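Local coordinates for protein fusion DH (Streptomyces sp. MJ635-86F5, PDB 6K97) that is an engineered single-chain version of a split polyketide synthase dehydratase domain, probably removing water from acyl intermediates during biosynthesis of the macrolactam cremimycin, at residues A[83-88]-A[113-118]; A[89-94]-A[124-129]; A[257-262]-A[304-309]; A[287-292]-A[314-319]. All coordinates share one frame; numbering follows the deposited sequence.

Contact 1: A[83-88]-A[113-118]; sequences LHAADI and LQVAVG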
loop_
_atom_site.group_PDB
_atom_site.type_symbol
_atom_site.label_atom_id
_atom_site.label_comp_id
_atom_site.label_asym_id
_atom_site.label_seq_id
_atom_site.Cartn_x
_atom_site.Cartn_y
_atom_site.Cartn_z
ATOM N N LEU A 83 6.030 -16.301 1.183
ATOM C CA LEU A 83 4.980 -17.310 1.225
ATOM C C LEU A 83 3.625 -16.642 1.468
ATOM O O LEU A 83 2.666 -16.968 0.764
ATOM C CB LEU A 83 5.258 -18.386 2.279
ATOM C CG LEU A 83 6.457 -19.289 1.888
ATOM C CD1 LEU A 83 6.897 -20.154 3.059
ATOM C CD2 LEU A 83 6.150 -20.153 0.671
ATOM N N HIS A 84 3.547 -15.666 2.376
ATOM C CA HIS A 84 2.276 -14.996 2.596
ATOM C C HIS A 84 1.827 -14.255 1.326
ATOM O O HIS A 84 0.672 -14.386 0.859
ATOM C CB HIS A 84 2.312 -14.061 3.777
ATOM C CG HIS A 84 0.960 -13.652 4.240
ATOM N ND1 HIS A 84 0.092 -14.525 4.869
ATOM C CD2 HIS A 84 0.276 -12.492 4.086
ATOM C CE1 HIS A 84 -1.053 -13.909 5.115
ATOM N NE2 HIS A 84 -0.976 -12.685 4.634
ATOM N N ALA A 85 2.744 -13.539 0.714
ATOM C CA ALA A 85 2.383 -12.880 -0.535
ATOM C C ALA A 85 1.919 -13.897 -1.573
ATOM O O ALA A 85 0.949 -13.682 -2.286
ATOM C CB ALA A 85 3.563 -12.094 -1.038
ATOM N N ALA A 86 2.649 -15.014 -1.674
ATOM C CA ALA A 86 2.323 -16.036 -2.662
ATOM C C ALA A 86 0.888 -16.539 -2.465
ATOM O O ALA A 86 0.096 -16.605 -3.410
ATOM C CB ALA A 86 3.313 -17.175 -2.590
ATOM N N ASP A 87 0.576 -16.847 -1.230
ATOM C CA ASP A 87 -0.694 -17.303 -0.867
ATOM C C ASP A 87 -1.795 -16.269 -1.253
ATOM O O ASP A 87 -2.747 -16.608 -1.933
ATOM C CB ASP A 87 -0.685 -17.612 0.614
ATOM C CG ASP A 87 -2.015 -18.128 1.118
ATOM O OD1 ASP A 87 -2.629 -18.917 0.430
ATOM O OD2 ASP A 87 -2.456 -17.717 2.211
ATOM N N ILE A 88 -1.632 -15.004 -0.909
ATOM C CA ILE A 88 -2.699 -14.066 -1.190
ATOM C C ILE A 88 -2.873 -13.831 -2.683
ATOM O O ILE A 88 -4.000 -13.641 -3.171
ATOM C CB ILE A 88 -2.448 -12.756 -0.463
ATOM C CG1 ILE A 88 -2.417 -12.984 1.068
ATOM C CG2 ILE A 88 -3.488 -11.728 -0.812
ATOM C CD1 ILE A 88 -3.692 -13.561 1.625
ATOM N N LEU A 113 8.007 -2.330 7.482
ATOM C CA LEU A 113 8.292 -3.478 6.617
ATOM C C LEU A 113 7.243 -3.596 5.497
ATOM O O LEU A 113 6.013 -3.529 5.738
ATOM C CB LEU A 113 8.219 -4.736 7.473
ATOM C CG LEU A 113 8.555 -6.001 6.728
ATOM C CD1 LEU A 113 9.995 -5.997 6.225
ATOM C CD2 LEU A 113 8.278 -7.212 7.636
ATOM N N GLN A 114 7.721 -3.835 4.293
ATOM C CA GLN A 114 6.867 -3.877 3.094
ATOM C C GLN A 114 7.259 -5.007 2.143
ATOM O O GLN A 114 8.440 -5.251 1.896
ATOM C CB GLN A 114 6.867 -2.553 2.352
ATOM C CG GLN A 114 6.161 -1.498 3.206
ATOM C CD GLN A 114 5.791 -0.185 2.513
ATOM O OE1 GLN A 114 6.244 0.133 1.381
ATOM N NE2 GLN A 114 4.963 0.600 3.215
ATOM N N VAL A 115 6.244 -5.656 1.589
ATOM C CA VAL A 115 6.404 -6.580 0.509
ATOM C C VAL A 115 5.612 -6.057 -0.657
ATOM O O VAL A 115 4.428 -5.824 -0.524
ATOM C CB VAL A 115 5.853 -7.956 0.888
ATOM C CG1 VAL A 115 6.073 -8.926 -0.259
ATOM C CG2 VAL A 115 6.502 -8.477 2.183
ATOM N N ALA A 116 6.252 -5.879 -1.817
ATOM C CA ALA A 116 5.559 -5.477 -3.038
ATOM C C ALA A 116 5.572 -6.593 -4.064
ATOM O O ALA A 116 6.636 -7.170 -4.358
ATOM C CB ALA A 116 6.199 -4.266 -3.624
ATOM N N VAL A 117 4.387 -6.866 -4.647
ATOM C CA VAL A 117 4.260 -7.795 -5.736
ATOM C C VAL A 117 3.743 -7.135 -7.033
ATOM O O VAL A 117 2.703 -6.452 -7.052
ATOM C CB VAL A 117 3.304 -8.870 -5.314
ATOM C CG1 VAL A 117 3.085 -9.874 -6.429
ATOM C CG2 VAL A 117 3.851 -9.545 -4.078
ATOM N N GLY A 118 4.442 -7.371 -8.122
ATOM C CA GLY A 118 4.027 -6.885 -9.424
ATOM C C GLY A 118 2.838 -7.652 -9.971
ATOM O O GLY A 118 2.392 -8.660 -9.379
#
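Ala85 meets Val115 and Val117 where the central helix of a hotdog fold, here helix 75-88, rests on the concave face of its antiparallel strands. This is the first half of the double hotdog, in the first part of the engineered fusion. The direct contact is purely apolar and small. Alanine suits the helix position because a lone methyl lets the backbone come near: the CA atoms of Ala85 and Val117 are 7.5 Å apart. Valine suits the strand, since its branching at CB is accommodated in extended backbone. Phe50 of strand 48-55 and Leu128 of strand 126-134 also touch Ala85, and Leu81, earlier in the same helix, packs on Val115. The backbone hydrogen bonds run within the helix, as from Asp87 N to Leu83 O at 2.9 Å, and from the strand to its neighbours 48-55 and 126-134. Between the two valines, Ala116 points away from the helix and packs on Pro44 of the second subunit. Both valines keep CG1 anti to the backbone N (chi1 -178° and 178°), yet they offer different branches to the one methyl: Ala85 CB lies 4.1 Å from Val115 CG1 and 4.0 Å from Val117 CG2.

Contact 2: A[89-94]-A[124-129]; sequences AGCDEI and GARSLT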
loop_
_atom_site.group_PDB
_atom_site.type_symbol
_atom_site.label_atom_id
_atom_site.label_comp_id
_atom_site.label_asym_id
_atom_site.label_seq_id
_atom_site.Cartn_x
_atom_site.Cartn_y
_atom_site.Cartn_z
ATOM N N ALA A 89 -1.780 -13.879 -3.424
ATOM C CA ALA A 89 -1.801 -13.671 -4.886
ATOM C C ALA A 89 -2.047 -14.921 -5.720
ATOM O O ALA A 89 -1.896 -14.863 -6.922
ATOM C CB ALA A 89 -0.494 -13.057 -5.327
ATOM N N GLY A 90 -2.363 -16.062 -5.119
ATOM C CA GLY A 90 -2.658 -17.250 -5.939
ATOM C C GLY A 90 -1.454 -17.920 -6.625
ATOM O O GLY A 90 -1.640 -18.673 -7.595
ATOM N N CYS A 91 -0.236 -17.754 -6.108
ATOM C CA CYS A 91 0.922 -18.459 -6.717
ATOM C C CYS A 91 1.382 -19.676 -5.923
ATOM O O CYS A 91 1.455 -19.648 -4.709
ATOM C CB CYS A 91 2.109 -17.512 -6.907
ATOM S SG CYS A 91 1.783 -16.047 -7.877
ATOM N N ASP A 92 1.768 -20.727 -6.622
ATOM C CA ASP A 92 2.127 -22.026 -5.978
ATOM C C ASP A 92 3.531 -22.097 -5.423
ATOM O O ASP A 92 3.867 -22.998 -4.670
ATOM C CB ASP A 92 1.988 -23.162 -7.003
ATOM C CG ASP A 92 0.527 -23.415 -7.433
ATOM O OD1 ASP A 92 -0.406 -23.128 -6.639
ATOM O OD2 ASP A 92 0.348 -23.922 -8.572
ATOM N N GLU A 93 4.366 -21.135 -5.763
ATOM C CA GLU A 93 5.796 -21.329 -5.605
ATOM C C GLU A 93 6.500 -19.988 -5.459
ATOM O O GLU A 93 6.092 -18.976 -6.098
ATOM C CB GLU A 93 6.262 -21.994 -6.879
ATOM C CG GLU A 93 7.709 -22.318 -6.913
ATOM C CD GLU A 93 8.135 -23.017 -8.182
ATOM O OE1 GLU A 93 8.367 -22.296 -9.229
ATOM O OE2 GLU A 93 8.222 -24.268 -8.099
ATOM N N ILE A 94 7.526 -19.947 -4.612
ATOM C CA ILE A 94 8.532 -18.909 -4.726
ATOM C C ILE A 94 9.499 -19.526 -5.709
ATOM O O ILE A 94 10.057 -20.565 -5.474
ATOM C CB ILE A 94 9.251 -18.606 -3.422
ATOM C CG1 ILE A 94 8.259 -18.202 -2.350
ATOM C CG2 ILE A 94 10.294 -17.520 -3.607
ATOM C CD1 ILE A 94 8.887 -18.218 -0.978
ATOM N N GLY A 124 1.972 -16.038 -15.706
ATOM C CA GLY A 124 1.531 -15.998 -14.282
ATOM C C GLY A 124 2.598 -15.641 -13.239
ATOM O O GLY A 124 2.315 -15.592 -12.057
ATOM N N ALA A 125 3.827 -15.412 -13.680
ATOM C CA ALA A 125 4.916 -15.029 -12.792
ATOM C C ALA A 125 4.828 -13.537 -12.459
ATOM O O ALA A 125 4.444 -12.724 -13.290
ATOM C CB ALA A 125 6.258 -15.329 -13.425
ATOM N N ARG A 126 5.246 -13.215 -11.233
ATOM C CA ARG A 126 5.215 -11.866 -10.688
ATOM C C ARG A 126 6.548 -11.522 -10.039
ATOM O O ARG A 126 7.106 -12.330 -9.367
ATOM C CB ARG A 126 4.137 -11.777 -9.633
ATOM C CG ARG A 126 2.714 -12.041 -10.133
ATOM C CD ARG A 126 1.803 -12.246 -8.930
ATOM N NE ARG A 126 0.393 -12.437 -9.256
ATOM C CZ ARG A 126 -0.489 -11.457 -9.360
ATOM N NH1 ARG A 126 -0.144 -10.193 -9.159
ATOM N NH2 ARG A 126 -1.714 -11.737 -9.615
ATOM N N SER A 127 7.020 -10.301 -10.194
ATOM C CA SER A 127 8.174 -9.875 -9.431
ATOM C C SER A 127 7.754 -9.705 -7.946
ATOM O O SER A 127 6.586 -9.474 -7.616
ATOM C CB SER A 127 8.653 -8.557 -9.947
ATOM O OG SER A 127 7.731 -7.578 -9.484
ATOM N N LEU A 128 8.711 -9.810 -7.070
ATOM C CA LEU A 128 8.477 -9.656 -5.639
ATOM C C LEU A 128 9.691 -8.915 -5.039
ATOM O O LEU A 128 10.802 -9.227 -5.396
ATOM C CB LEU A 128 8.312 -11.021 -4.961
ATOM C CG LEU A 128 8.110 -10.985 -3.449
ATOM C CD1 LEU A 128 7.108 -12.021 -2.984
ATOM C CD2 LEU A 128 9.412 -11.150 -2.687
ATOM N N THR A 129 9.455 -7.978 -4.137
ATOM C CA THR A 129 10.513 -7.289 -3.391
ATOM C C THR A 129 10.154 -7.076 -1.925
ATOM O O THR A 129 8.999 -6.835 -1.616
ATOM C CB THR A 129 10.742 -5.885 -3.976
ATOM O OG1 THR A 129 10.772 -6.012 -5.390
ATOM C CG2 THR A 129 12.015 -5.300 -3.515
#
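Arg126 reaches across so that its guanidinium group has the methyl of Ala89 over one face, with CB 4.1 Å above the plane and displaced toward the rim. Cys91 comes in at the edge instead, its SG near the guanidinium plane and 3.9 Å from Arg126 CD. An arginine fits here because its methylene chain, extended from CG to NE (chi3 177°), carries the charge past apolar neighbours to polar ones. Its NH1 donates hydrogen bonds to the carbonyl oxygens of Gly46 and Gly118, and Tyr48 packs against both Arg126 and Ala89. The contact ties this residue, at the start of strand 126-134, to the loop that leaves helix 75-88 of the hotdog, in the first part of the fusion, through a Schellman motif: Cys91 N returns to Ala86 O at 3.0 Å and Gly90 N to Asp87 O. Gly90, the C-prime residue, has a phi of 73°, most easily adopted without a side chain. A methionine in place of Arg126 would probably leave the Gly46 and Gly118 carbonyls without their shared donor and remove the flat group from the Ala89 methyl. Cys91, small and apolar enough for this partly exposed edge, also packs on Ile148.

Contact 3: A[257-262]-A[304-309]; sequences AALHAA and VSLSAV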
loop_
_atom_site.group_PDB
_atom_site.type_symbol
_atom_site.label_atom_id
_atom_site.label_comp_id
_atom_site.label_asym_id
_atom_site.label_seq_id
_atom_site.Cartn_x
_atom_site.Cartn_y
_atom_site.Cartn_z
ATOM N N ALA A 257 15.969 -24.199 11.438
ATOM C CA ALA A 257 16.586 -25.323 12.161
ATOM C C ALA A 257 16.880 -26.483 11.225
ATOM O O ALA A 257 17.883 -27.187 11.374
ATOM C CB ALA A 257 15.711 -25.781 13.279
ATOM N N ALA A 258 16.047 -26.597 10.195
ATOM C CA ALA A 258 16.284 -27.524 9.089
ATOM C C ALA A 258 17.536 -27.237 8.319
ATOM O O ALA A 258 18.081 -28.143 7.729
ATOM C CB ALA A 258 15.107 -27.506 8.134
ATOM N N LEU A 259 18.019 -25.995 8.319
ATOM C CA LEU A 259 19.318 -25.691 7.718
ATOM C C LEU A 259 20.472 -25.880 8.669
ATOM O O LEU A 259 21.632 -25.923 8.218
ATOM C CB LEU A 259 19.383 -24.234 7.200
ATOM C CG LEU A 259 18.282 -23.794 6.250
ATOM C CD1 LEU A 259 18.536 -22.356 5.782
ATOM C CD2 LEU A 259 18.175 -24.766 5.087
ATOM N N HIS A 260 20.220 -25.883 9.982
ATOM C CA HIS A 260 21.344 -25.944 10.900
ATOM C C HIS A 260 22.123 -27.239 10.669
ATOM O O HIS A 260 23.357 -27.253 10.612
ATOM C CB HIS A 260 20.872 -25.794 12.340
ATOM C CG HIS A 260 20.221 -24.463 12.621
ATOM N ND1 HIS A 260 19.389 -24.252 13.693
ATOM C CD2 HIS A 260 20.298 -23.274 11.967
ATOM C CE1 HIS A 260 18.992 -22.991 13.687
ATOM N NE2 HIS A 260 19.528 -22.384 12.651
ATOM N N ALA A 261 21.398 -28.314 10.413
ATOM C CA ALA A 261 22.043 -29.567 10.081
ATOM C C ALA A 261 22.954 -29.426 8.878
ATOM O O ALA A 261 24.065 -29.947 8.875
ATOM C CB ALA A 261 21.015 -30.649 9.826
ATOM N N ALA A 262 22.506 -28.737 7.864
ATOM C CA ALA A 262 23.311 -28.643 6.640
ATOM C C ALA A 262 24.614 -27.889 6.906
ATOM O O ALA A 262 25.607 -28.150 6.254
ATOM C CB ALA A 262 22.537 -27.996 5.508
ATOM N N VAL A 304 22.251 -26.834 -0.926
ATOM C CA VAL A 304 21.529 -28.050 -0.627
ATOM C C VAL A 304 20.089 -27.935 -1.049
ATOM O O VAL A 304 19.575 -26.837 -1.340
ATOM C CB VAL A 304 21.537 -28.383 0.876
ATOM C CG1 VAL A 304 22.970 -28.632 1.343
ATOM C CG2 VAL A 304 20.821 -27.344 1.709
ATOM N N SER A 305 19.433 -29.065 -1.161
ATOM C CA SER A 305 18.005 -28.970 -1.351
ATOM C C SER A 305 17.356 -29.752 -0.261
ATOM O O SER A 305 18.005 -30.556 0.393
ATOM C CB SER A 305 17.593 -29.397 -2.757
ATOM O OG SER A 305 17.669 -30.757 -2.863
ATOM N N LEU A 306 16.084 -29.525 -0.067
ATOM C CA LEU A 306 15.394 -30.277 0.937
ATOM C C LEU A 306 13.906 -30.491 0.723
ATOM O O LEU A 306 13.233 -29.852 -0.105
ATOM C CB LEU A 306 15.654 -29.657 2.275
ATOM C CG LEU A 306 15.168 -28.242 2.511
ATOM C CD1 LEU A 306 13.789 -28.268 3.118
ATOM C CD2 LEU A 306 16.121 -27.539 3.448
ATOM N N SER A 307 13.415 -31.420 1.514
ATOM C CA SER A 307 12.075 -31.981 1.360
ATOM C C SER A 307 11.620 -32.330 2.782
ATOM O O SER A 307 12.415 -32.810 3.592
ATOM C CB SER A 307 12.254 -33.218 0.510
ATOM O OG SER A 307 11.068 -33.837 0.267
ATOM N N ALA A 308 10.381 -32.039 3.121
ATOM C CA ALA A 308 9.956 -32.270 4.481
ATOM C C ALA A 308 8.506 -32.691 4.663
ATOM O O ALA A 308 7.617 -32.073 4.129
ATOM C CB ALA A 308 10.216 -31.033 5.270
ATOM N N VAL A 309 8.278 -33.685 5.494
ATOM C CA VAL A 309 6.951 -34.116 5.864
ATOM C C VAL A 309 6.754 -33.773 7.357
ATOM O O VAL A 309 7.719 -33.408 8.039
ATOM C CB VAL A 309 6.781 -35.637 5.600
ATOM C CG1 VAL A 309 7.129 -35.979 4.153
ATOM C CG2 VAL A 309 7.663 -36.466 6.546
#
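Leu259 and Leu306 meet through one methyl each, CD2 to CD2 at 3.8 Å, with the two side chains crossing at about a right angle. One helical turn on, Ala262 CB approaches Val304 CG2 at 4.2 Å. These four buried residues make up the direct contact, and their sizes complement one another: the leucines span the wider gap between helix and strand, whereas a bare methyl lets the backbones approach at the other end, where the CA atoms of Ala262 and Val304 are 7.5 Å apart. Leu306 reaches the helix with CG wedged between its backbone N and carbonyl carbon (chi1 63°), a torsion leucine seldom takes. Leu259 starts off to one side of the strand, and only its branched end swings in to touch it.

The next shell backs these groups: Val319 packs on Leu306 and Ile296 on Val304. The strand is held by main-chain bonds on both flanks, Leu306 to Val319 and Ser305 to Thr297 among them. The helix has further anchors of its own. Ala258 rests on Val294, and on another side His260 makes polar bonds, ND1 with the hydroxyl of Tyr203 and NE2 with Asp256 OD2.

Helix 252-266 is thus the hot dog wrapped by its sheet in the predicted C-terminal hotdog, within the second part of the fusion. It packs over strand 303-309, which runs antiparallel between 291-298 and 315-327, and its Ala257 and Ala261 extend the packing to strand 229-235.

Contact 4: A[287-292]-A[314-319]; sequences SGAKSL and NAVVSV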
loop_
_atom_site.group_PDB
_atom_site.type_symbol
_atom_site.label_atom_id
_atom_site.label_comp_id
_atom_site.label_asym_id
_atom_site.label_seq_id
_atom_site.Cartn_x
_atom_site.Cartn_y
_atom_site.Cartn_z
ATOM N N SER A 287 0.280 -25.349 5.418
ATOM C CA SER A 287 0.727 -24.295 6.256
ATOM C C SER A 287 0.617 -24.756 7.672
ATOM O O SER A 287 -0.075 -25.691 7.925
ATOM C CB SER A 287 -0.225 -23.079 6.121
ATOM O OG SER A 287 0.019 -22.367 4.892
ATOM N N GLY A 288 1.310 -24.087 8.606
ATOM C CA GLY A 288 1.107 -24.394 10.018
ATOM C C GLY A 288 1.787 -25.607 10.620
ATOM O O GLY A 288 1.520 -25.919 11.750
ATOM N N ALA A 289 2.712 -26.266 9.948
ATOM C CA ALA A 289 3.353 -27.417 10.580
ATOM C C ALA A 289 4.076 -27.040 11.870
ATOM O O ALA A 289 4.696 -25.987 11.931
ATOM C CB ALA A 289 4.321 -28.087 9.641
ATOM N N LYS A 290 3.956 -27.890 12.902
ATOM C CA LYS A 290 4.602 -27.614 14.187
ATOM C C LYS A 290 5.953 -28.297 14.295
ATOM O O LYS A 290 6.835 -27.839 15.014
ATOM C CB LYS A 290 3.688 -27.965 15.347
ATOM C CG LYS A 290 3.708 -29.394 15.814
ATOM C CD LYS A 290 3.005 -29.484 17.164
ATOM C CE LYS A 290 3.382 -30.751 17.918
ATOM N NZ LYS A 290 3.646 -30.399 19.337
ATOM N N SER A 291 6.125 -29.364 13.523
ATOM C CA SER A 291 7.420 -30.019 13.431
ATOM C C SER A 291 7.613 -30.706 12.082
ATOM O O SER A 291 6.666 -30.864 11.325
ATOM C CB SER A 291 7.585 -31.013 14.581
ATOM O OG SER A 291 6.761 -32.105 14.426
ATOM N N LEU A 292 8.844 -31.121 11.816
ATOM C CA LEU A 292 9.226 -31.623 10.513
ATOM C C LEU A 292 10.289 -32.712 10.553
ATOM O O LEU A 292 11.183 -32.672 11.377
ATOM C CB LEU A 292 9.774 -30.474 9.698
ATOM C CG LEU A 292 8.867 -29.280 9.357
ATOM C CD1 LEU A 292 9.670 -28.354 8.487
ATOM C CD2 LEU A 292 7.629 -29.659 8.583
ATOM N N ASN A 314 2.482 -36.294 6.169
ATOM C CA ASN A 314 2.007 -35.401 5.149
ATOM C C ASN A 314 3.175 -34.575 4.662
ATOM O O ASN A 314 3.971 -34.065 5.460
ATOM C CB ASN A 314 0.943 -34.433 5.700
ATOM C CG ASN A 314 -0.208 -35.137 6.416
ATOM O OD1 ASN A 314 -0.920 -35.999 5.850
ATOM N ND2 ASN A 314 -0.416 -34.756 7.670
ATOM N N ALA A 315 3.278 -34.406 3.357
ATOM C CA ALA A 315 4.277 -33.537 2.759
ATOM C C ALA A 315 3.989 -32.069 3.158
ATOM O O ALA A 315 2.866 -31.619 3.054
ATOM C CB ALA A 315 4.223 -33.708 1.260
ATOM N N VAL A 316 4.969 -31.332 3.638
ATOM C CA VAL A 316 4.735 -29.964 4.076
ATOM C C VAL A 316 5.434 -28.978 3.165
ATOM O O VAL A 316 4.804 -28.039 2.677
ATOM C CB VAL A 316 5.244 -29.731 5.500
ATOM C CG1 VAL A 316 5.270 -28.258 5.877
ATOM C CG2 VAL A 316 4.414 -30.509 6.471
ATOM N N VAL A 317 6.739 -29.128 2.980
ATOM C CA VAL A 317 7.460 -28.163 2.168
ATOM C C VAL A 317 8.586 -28.806 1.470
ATOM O O VAL A 317 9.189 -29.758 1.976
ATOM C CB VAL A 317 7.958 -26.985 3.015
ATOM C CG1 VAL A 317 8.782 -27.459 4.162
ATOM C CG2 VAL A 317 8.751 -25.997 2.194
ATOM N N SER A 318 8.866 -28.309 0.282
ATOM C CA SER A 318 10.105 -28.650 -0.415
ATOM C C SER A 318 10.820 -27.383 -0.926
ATOM O O SER A 318 10.161 -26.358 -1.176
ATOM C CB SER A 318 9.803 -29.643 -1.548
ATOM O OG SER A 318 9.218 -29.015 -2.635
ATOM N N VAL A 319 12.149 -27.477 -1.073
ATOM C CA VAL A 319 13.014 -26.366 -1.501
ATOM C C VAL A 319 13.900 -26.893 -2.577
ATOM O O VAL A 319 14.749 -27.748 -2.324
ATOM C CB VAL A 319 13.856 -25.824 -0.353
ATOM C CG1 VAL A 319 14.665 -24.605 -0.745
ATOM C CG2 VAL A 319 12.959 -25.470 0.808
#
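Ala289 turns its CB toward Val316, reaching both branches, CG1 at 3.9 Å and CG2 at 4.0 Å. A small residue suits this partly exposed loop position, just after Gly288, whose positive phi of 80° glycine accepts readily. Three residues further on, strand 291-298 offers Leu292. Its CD2 sits against the forked end of Val316, 3.9 Å from CB and equally far from CG1 and CG2, and the two side chains cross at about a right angle. Val316 keeps CG1 anti to the backbone N (chi1 168°), which turns both branches of its CB-branched side chain to Ala289 and Leu292. It lies in a classic beta bulge, Val316 and Val317 both facing Ala308. Replacing Val316 with glycine would probably leave Leu292 CD2 and the Ala289 methyl without their common partner and open a gap beside the bulge. Strand 303-309 of the predicted C-terminal hotdog, in the second part of the fusion, separates the two strands, and the leucine is long enough to meet Val316 across it. Leu292 also packs on Val234 of strand 229-235, its strand's other neighbour, while the main chain of Val316 bonds both His285 and Ala308.

How the contacts relate
Contacts 1 and 3 are counterparts in the two hotdogs: each sets a helix, 75-88 or 252-266, on a strand by buried aliphatic packing, and their centres lie 24 Å apart on opposite sides of the chain's centre. Contact 2 continues contact 1, since its loop leaves the same helix and strands 110-117 and 126-134 are neighbours; lying at the surface, it brings in a charged side chain and sulfur. Contact 4 adjoins contact 3 through the pairing of 303-309 with 315-327, but joins a loop and strand start to another strand without a helix. It remains apolar and mostly buried. Contacts 1 and 2 belong to the first part of the fusion, 3 and 4 to the second.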